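Local coordinates for erythrocyte membrane protein 1 (Plasmodium falciparum, PDB 2XU0), which probably binds host cell surface receptors as a parasite adhesin, represented here by its N-terminal segment and first Duffy-binding-like domain, a domain implicated in rosetting, at residues H155-N160 with K219-V224; V163-E168 with E262-A267. The protein carries 10 engineered substitutions. All blocks are in the same frame, centred on the assembly; numbering follows the deposited sequence.

Interaction 1: residues H155-N160 with K219-V224; sequences HDLLGN and KGLQVV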
loop_
_atom_site.group_PDB
_atom_site.type_symbol
_atom_site.label_atom_id
_atom_site.label_comp_id
_atom_site.label_asym_id
_atom_site.label_seq_id
_atom_site.Cartn_x
_atom_site.Cartn_y
_atom_site.Cartn_z
ATOM N N HIS A 155 -28.038 -6.535 5.976
ATOM C CA HIS A 155 -28.101 -7.082 4.617
ATOM C C HIS A 155 -28.052 -5.963 3.602
ATOM O O HIS A 155 -27.398 -6.117 2.574
ATOM C CB HIS A 155 -29.364 -7.931 4.405
ATOM C CG HIS A 155 -29.622 -8.892 5.515
ATOM N ND1 HIS A 155 -30.658 -8.695 6.408
ATOM C CD2 HIS A 155 -28.947 -10.010 5.865
ATOM C CE1 HIS A 155 -30.590 -9.706 7.260
ATOM N NE2 HIS A 155 -29.568 -10.518 6.978
ATOM N N ASP A 156 -28.731 -4.827 3.885
ATOM C CA ASP A 156 -28.724 -3.669 2.975
ATOM C C ASP A 156 -27.325 -3.095 2.854
ATOM O O ASP A 156 -26.915 -2.737 1.763
ATOM C CB ASP A 156 -29.710 -2.569 3.425
ATOM C CG ASP A 156 -31.174 -2.981 3.483
ATOM O OD1 ASP A 156 -31.585 -3.847 2.678
ATOM O OD2 ASP A 156 -31.909 -2.430 4.326
ATOM N N LEU A 157 -26.589 -3.021 3.972
ATOM C CA LEU A 157 -25.218 -2.508 4.003
ATOM C C LEU A 157 -24.275 -3.448 3.253
ATOM O O LEU A 157 -23.520 -2.989 2.396
ATOM C CB LEU A 157 -24.754 -2.326 5.450
ATOM C CG LEU A 157 -23.312 -1.825 5.633
ATOM C CD1 LEU A 157 -23.141 -0.422 5.088
ATOM C CD2 LEU A 157 -22.903 -1.911 7.081
ATOM N N LEU A 158 -24.367 -4.766 3.520
ATOM C CA LEU A 158 -23.527 -5.749 2.837
ATOM C C LEU A 158 -23.638 -5.606 1.338
ATOM O O LEU A 158 -22.605 -5.575 0.665
ATOM C CB LEU A 158 -23.830 -7.198 3.284
ATOM C CG LEU A 158 -22.939 -8.268 2.615
ATOM C CD1 LEU A 158 -21.531 -8.245 3.146
ATOM C CD2 LEU A 158 -23.534 -9.619 2.725
ATOM N N GLY A 159 -24.876 -5.453 0.841
ATOM C CA GLY A 159 -25.168 -5.270 -0.578
ATOM C C GLY A 159 -24.318 -4.174 -1.175
ATOM O O GLY A 159 -23.558 -4.428 -2.104
ATOM N N ASN A 160 -24.374 -2.973 -0.576
ATOM C CA ASN A 160 -23.565 -1.812 -0.982
ATOM C C ASN A 160 -22.056 -2.062 -0.941
ATOM O O ASN A 160 -21.358 -1.742 -1.903
ATOM C CB ASN A 160 -23.923 -0.586 -0.135
ATOM C CG ASN A 160 -25.318 -0.090 -0.418
ATOM O OD1 ASN A 160 -26.279 -0.430 0.277
ATOM N ND2 ASN A 160 -25.462 0.681 -1.476
ATOM N N LYS A 219 -20.523 9.620 7.243
ATOM C CA LYS A 219 -21.816 10.089 7.744
ATOM C C LYS A 219 -22.934 9.123 7.377
ATOM O O LYS A 219 -23.766 8.826 8.231
ATOM C CB LYS A 219 -22.087 11.530 7.295
ATOM C CG LYS A 219 -21.078 12.460 7.948
ATOM C CD LYS A 219 -21.280 13.933 7.694
ATOM C CE LYS A 219 -20.058 14.693 8.170
ATOM N NZ LYS A 219 -19.959 14.757 9.658
ATOM N N GLY A 220 -22.877 8.571 6.154
ATOM C CA GLY A 220 -23.821 7.561 5.691
ATOM C C GLY A 220 -23.716 6.296 6.512
ATOM O O GLY A 220 -24.729 5.769 6.981
ATOM N N LEU A 221 -22.472 5.853 6.766
ATOM C CA LEU A 221 -22.182 4.655 7.562
ATOM C C LEU A 221 -22.658 4.778 8.994
ATOM O O LEU A 221 -23.241 3.830 9.503
ATOM C CB LEU A 221 -20.692 4.270 7.502
ATOM C CG LEU A 221 -20.243 3.591 6.228
ATOM C CD1 LEU A 221 -18.736 3.626 6.089
ATOM C CD2 LEU A 221 -20.746 2.159 6.165
ATOM N N GLN A 222 -22.466 5.940 9.635
ATOM C CA GLN A 222 -22.976 6.119 10.997
ATOM C C GLN A 222 -24.513 6.128 11.108
ATOM O O GLN A 222 -25.038 5.650 12.115
ATOM C CB GLN A 222 -22.268 7.229 11.796
ATOM C CG GLN A 222 -22.134 8.563 11.107
ATOM C CD GLN A 222 -21.036 9.400 11.719
ATOM O OE1 GLN A 222 -19.837 9.162 11.512
ATOM N NE2 GLN A 222 -21.431 10.434 12.443
ATOM N N VAL A 223 -25.219 6.536 10.021
ATOM C CA VAL A 223 -26.687 6.524 9.924
ATOM C C VAL A 223 -27.147 5.059 9.775
ATOM O O VAL A 223 -27.993 4.600 10.552
ATOM C CB VAL A 223 -27.206 7.439 8.771
ATOM C CG1 VAL A 223 -28.685 7.171 8.454
ATOM C CG2 VAL A 223 -26.982 8.924 9.092
ATOM N N VAL A 224 -26.553 4.316 8.810
ATOM C CA VAL A 224 -26.872 2.891 8.576
ATOM C C VAL A 224 -26.627 2.060 9.837
ATOM O O VAL A 224 -27.479 1.252 10.214
ATOM C CB VAL A 224 -26.143 2.295 7.346
ATOM C CG1 VAL A 224 -26.572 0.849 7.099
ATOM C CG2 VAL A 224 -26.407 3.126 6.110
#

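Interaction 2: residues V163-E168 with E262-A267; sequences VTAKYE and EQIWKA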
loop_
_atom_site.group_PDB
_atom_site.type_symbol
_atom_site.label_atom_id
_atom_site.label_comp_id
_atom_site.label_asym_id
_atom_site.label_seq_id
_atom_site.Cartn_x
_atom_site.Cartn_y
_atom_site.Cartn_z
ATOM N N VAL A 163 -20.866 -4.332 -3.679
ATOM C CA VAL A 163 -20.826 -3.531 -4.925
ATOM C C VAL A 163 -19.499 -2.749 -4.961
ATOM O O VAL A 163 -18.832 -2.733 -5.998
ATOM C CB VAL A 163 -22.093 -2.610 -5.055
ATOM C CG1 VAL A 163 -21.980 -1.634 -6.245
ATOM C CG2 VAL A 163 -23.380 -3.448 -5.160
ATOM N N THR A 164 -19.077 -2.153 -3.799
ATOM C CA THR A 164 -17.802 -1.410 -3.717
ATOM C C THR A 164 -16.630 -2.370 -4.033
ATOM O O THR A 164 -15.776 -2.068 -4.875
ATOM C CB THR A 164 -17.657 -0.804 -2.286
ATOM O OG1 THR A 164 -18.724 0.096 -2.003
ATOM C CG2 THR A 164 -16.331 -0.126 -2.061
ATOM N N ALA A 165 -16.614 -3.532 -3.357
ATOM C CA ALA A 165 -15.577 -4.558 -3.520
ATOM C C ALA A 165 -15.444 -5.034 -4.958
ATOM O O ALA A 165 -14.343 -4.990 -5.521
ATOM C CB ALA A 165 -15.842 -5.724 -2.566
ATOM N N LYS A 166 -16.578 -5.421 -5.591
ATOM C CA LYS A 166 -16.587 -5.848 -6.996
ATOM C C LYS A 166 -15.888 -4.815 -7.899
ATOM O O LYS A 166 -14.917 -5.144 -8.607
ATOM C CB LYS A 166 -18.038 -6.096 -7.464
ATOM C CG LYS A 166 -18.180 -6.327 -8.983
ATOM C CD LYS A 166 -19.613 -6.082 -9.471
ATOM C CE LYS A 166 -19.798 -6.218 -10.972
ATOM N NZ LYS A 166 -19.182 -5.098 -11.739
ATOM N N TYR A 167 -16.331 -3.547 -7.806
ATOM C CA TYR A 167 -15.767 -2.487 -8.643
ATOM C C TYR A 167 -14.362 -2.131 -8.344
ATOM O O TYR A 167 -13.557 -2.050 -9.280
ATOM C CB TYR A 167 -16.683 -1.264 -8.682
ATOM C CG TYR A 167 -17.866 -1.478 -9.602
ATOM C CD1 TYR A 167 -19.067 -1.986 -9.117
ATOM C CD2 TYR A 167 -17.756 -1.260 -10.975
ATOM C CE1 TYR A 167 -20.166 -2.168 -9.953
ATOM C CE2 TYR A 167 -18.843 -1.467 -11.829
ATOM C CZ TYR A 167 -20.052 -1.906 -11.310
ATOM O OH TYR A 167 -21.128 -2.107 -12.137
ATOM N N GLU A 168 -14.017 -2.006 -7.039
ATOM C CA GLU A 168 -12.628 -1.716 -6.629
ATOM C C GLU A 168 -11.673 -2.800 -7.174
ATOM O O GLU A 168 -10.629 -2.476 -7.750
ATOM C CB GLU A 168 -12.531 -1.605 -5.072
ATOM C CG GLU A 168 -11.115 -1.364 -4.550
ATOM C CD GLU A 168 -10.364 -0.150 -5.072
ATOM O OE1 GLU A 168 -11.022 0.842 -5.471
ATOM O OE2 GLU A 168 -9.113 -0.160 -5.005
ATOM N N GLU A 262 -15.475 -12.321 4.878
ATOM C CA GLU A 262 -15.315 -13.432 3.950
ATOM C C GLU A 262 -16.038 -13.200 2.628
ATOM O O GLU A 262 -15.413 -13.371 1.595
ATOM C CB GLU A 262 -15.741 -14.743 4.606
ATOM C CG GLU A 262 -15.516 -15.929 3.694
ATOM C CD GLU A 262 -16.056 -17.229 4.250
ATOM O OE1 GLU A 262 -16.879 -17.871 3.559
ATOM O OE2 GLU A 262 -15.646 -17.611 5.369
ATOM N N GLN A 263 -17.330 -12.815 2.659
ATOM C CA GLN A 263 -18.148 -12.497 1.463
ATOM C C GLN A 263 -17.584 -11.260 0.770
ATOM O O GLN A 263 -17.485 -11.226 -0.467
ATOM C CB GLN A 263 -19.601 -12.174 1.841
ATOM C CG GLN A 263 -20.290 -13.149 2.760
ATOM C CD GLN A 263 -21.693 -12.689 3.037
ATOM O OE1 GLN A 263 -22.552 -12.675 2.145
ATOM N NE2 GLN A 263 -21.948 -12.283 4.281
ATOM N N ILE A 264 -17.175 -10.249 1.565
ATOM C CA ILE A 264 -16.557 -9.033 1.023
ATOM C C ILE A 264 -15.301 -9.405 0.193
ATOM O O ILE A 264 -15.154 -8.928 -0.940
ATOM C CB ILE A 264 -16.309 -7.962 2.132
ATOM C CG1 ILE A 264 -17.678 -7.390 2.631
ATOM C CG2 ILE A 264 -15.390 -6.799 1.603
ATOM C CD1 ILE A 264 -17.778 -6.954 4.186
ATOM N N TRP A 265 -14.441 -10.307 0.723
ATOM C CA TRP A 265 -13.231 -10.761 0.001
ATOM C C TRP A 265 -13.632 -11.467 -1.297
ATOM O O TRP A 265 -12.927 -11.328 -2.296
ATOM C CB TRP A 265 -12.392 -11.722 0.859
ATOM C CG TRP A 265 -11.145 -12.218 0.145
ATOM C CD1 TRP A 265 -10.958 -13.442 -0.424
ATOM C CD2 TRP A 265 -9.968 -11.455 -0.153
ATOM N NE1 TRP A 265 -9.759 -13.477 -1.092
ATOM C CE2 TRP A 265 -9.104 -12.289 -0.888
ATOM C CE3 TRP A 265 -9.545 -10.147 0.160
ATOM C CZ2 TRP A 265 -7.859 -11.854 -1.342
ATOM C CZ3 TRP A 265 -8.314 -9.716 -0.296
ATOM C CH2 TRP A 265 -7.466 -10.570 -0.998
ATOM N N LYS A 266 -14.731 -12.285 -1.245
ATOM C CA LYS A 266 -15.267 -13.022 -2.404
ATOM C C LYS A 266 -15.685 -12.014 -3.477
ATOM O O LYS A 266 -15.221 -12.114 -4.595
ATOM C CB LYS A 266 -16.437 -13.939 -1.976
ATOM C CG LYS A 266 -16.837 -14.941 -3.046
ATOM C CD LYS A 266 -17.855 -15.962 -2.560
ATOM C CE LYS A 266 -18.265 -16.865 -3.707
ATOM N NZ LYS A 266 -19.366 -17.795 -3.330
ATOM N N ALA A 267 -16.470 -10.978 -3.119
ATOM C CA ALA A 267 -16.842 -9.937 -4.085
ATOM C C ALA A 267 -15.602 -9.216 -4.663
ATOM O O ALA A 267 -15.476 -9.057 -5.883
ATOM C CB ALA A 267 -17.789 -8.942 -3.431
#

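Interaction 1: residues H155-N160 with K219-V224
Leu157 carries one whole side of this contact, meeting Leu221 and Val224 of the second helix, and every contact across the interface is apolar. Its closest approach is methyl to methyl, Leu157 CD1 lying 3.7 Å from Leu221 CD2, with the two side chains crossing at about a right angle. Val224 takes up the base of the same leucine: Val224 CG1 sits 4.0 Å from Leu157 CB and 4.2 Å from Leu157 CD1, running obliquely against it. With CG anti to the backbone N (chi1 178°), Leu157 reaches across to both partners at once. Leu221, whose CG stands beside its own backbone N (chi1 -77°), comes at the leucine from one turn earlier in its helix. The case illustrates how one buried leucine can bridge two helices, 154-175 and 216-231, in the predominantly helical Duffy binding domain. The backbones remain well separated, the nearest CA atoms, Leu157 CA and Val224 CA, being 7.3 Å apart. Trp256 of helix 249-268 and Phe225 and Ile228 of helix 216-231 also pack on Leu157, while Leu146 packs on Val224. Polar bonds flank this apolar core. Asp156 OD2 accepts hydrogen bonds from the backbone N of Asn152 and of Thr153, tying the start of helix 154-175 to the residues before it, and Asn160 O is held by Asn142 ND2 and Thr164 OG1.

Interaction 2: residues V163-E168 with E262-A267
One turn beyond Ala165, which packs against Ile264 and Ala267, the carboxylate of Glu168 is gripped from several sides: OE1 takes a salt bridge from Arg104 NH2 and a hydrogen bond from Cys139 N, while OE2 is hydrogen-bonded to Ser195 OG. This holds helix 154-175 to its surroundings beside the face that packs on helix 249-268, a close helix-helix contact within the Duffy binding domain. The short axes run in broadly the same direction, crossing at -34° and approaching to 8.2 Å. Small side chains allow such proximity: Ala165 CB lies 3.9 Å from Ala267 CB, methyl to methyl. The same Ala165 CB also rests on the backbone of the neighbouring helix, 3.7 Å from Ile264 O, and more loosely on Ile264 CG2 at 4.3 Å. Leu162 covers both Ile264 and Ala267 from one turn earlier in helix 154-175, and Leu268 packs on Ala165. On the partner helix, Gln263 NE2 bonds to Gly50 O, joining the domain to the N-terminal segment, and Trp265 NE1 bonds to Cys295 O. Backbone meets backbone where Lys166 CA directs its hydrogen at Ala267 O, 3.6 Å from that CA with an angle of 146° at the hydrogen. From there the lysine chain, its CG turned opposite the backbone N (chi1 171°), leads away from the contact, and Lys166 NZ comes to lie 3.3 Å above the plane of the Tyr167 ring, offset toward its rim.

Both contacts begin on helix 154-175, the first near its start and the second about two turns later. From there the chain passes through helix 186-204 to helix 216-231, where interaction 1 closes a loop of 58 intervening residues. It then runs on through helix 234-239 to helix 249-268, where interaction 2 closes a longer one of 93. The segments alternate in sequence, so the two loops cross. Helix 154-175 is thus shared, packing on helix 216-231 near its start and on helix 249-268 both there and farther along, the contact centres being about 15 Å apart. Leu158, next to Leu157 in sequence, touches Gln263 and Ile264 and so brings the two segment pairs into contact.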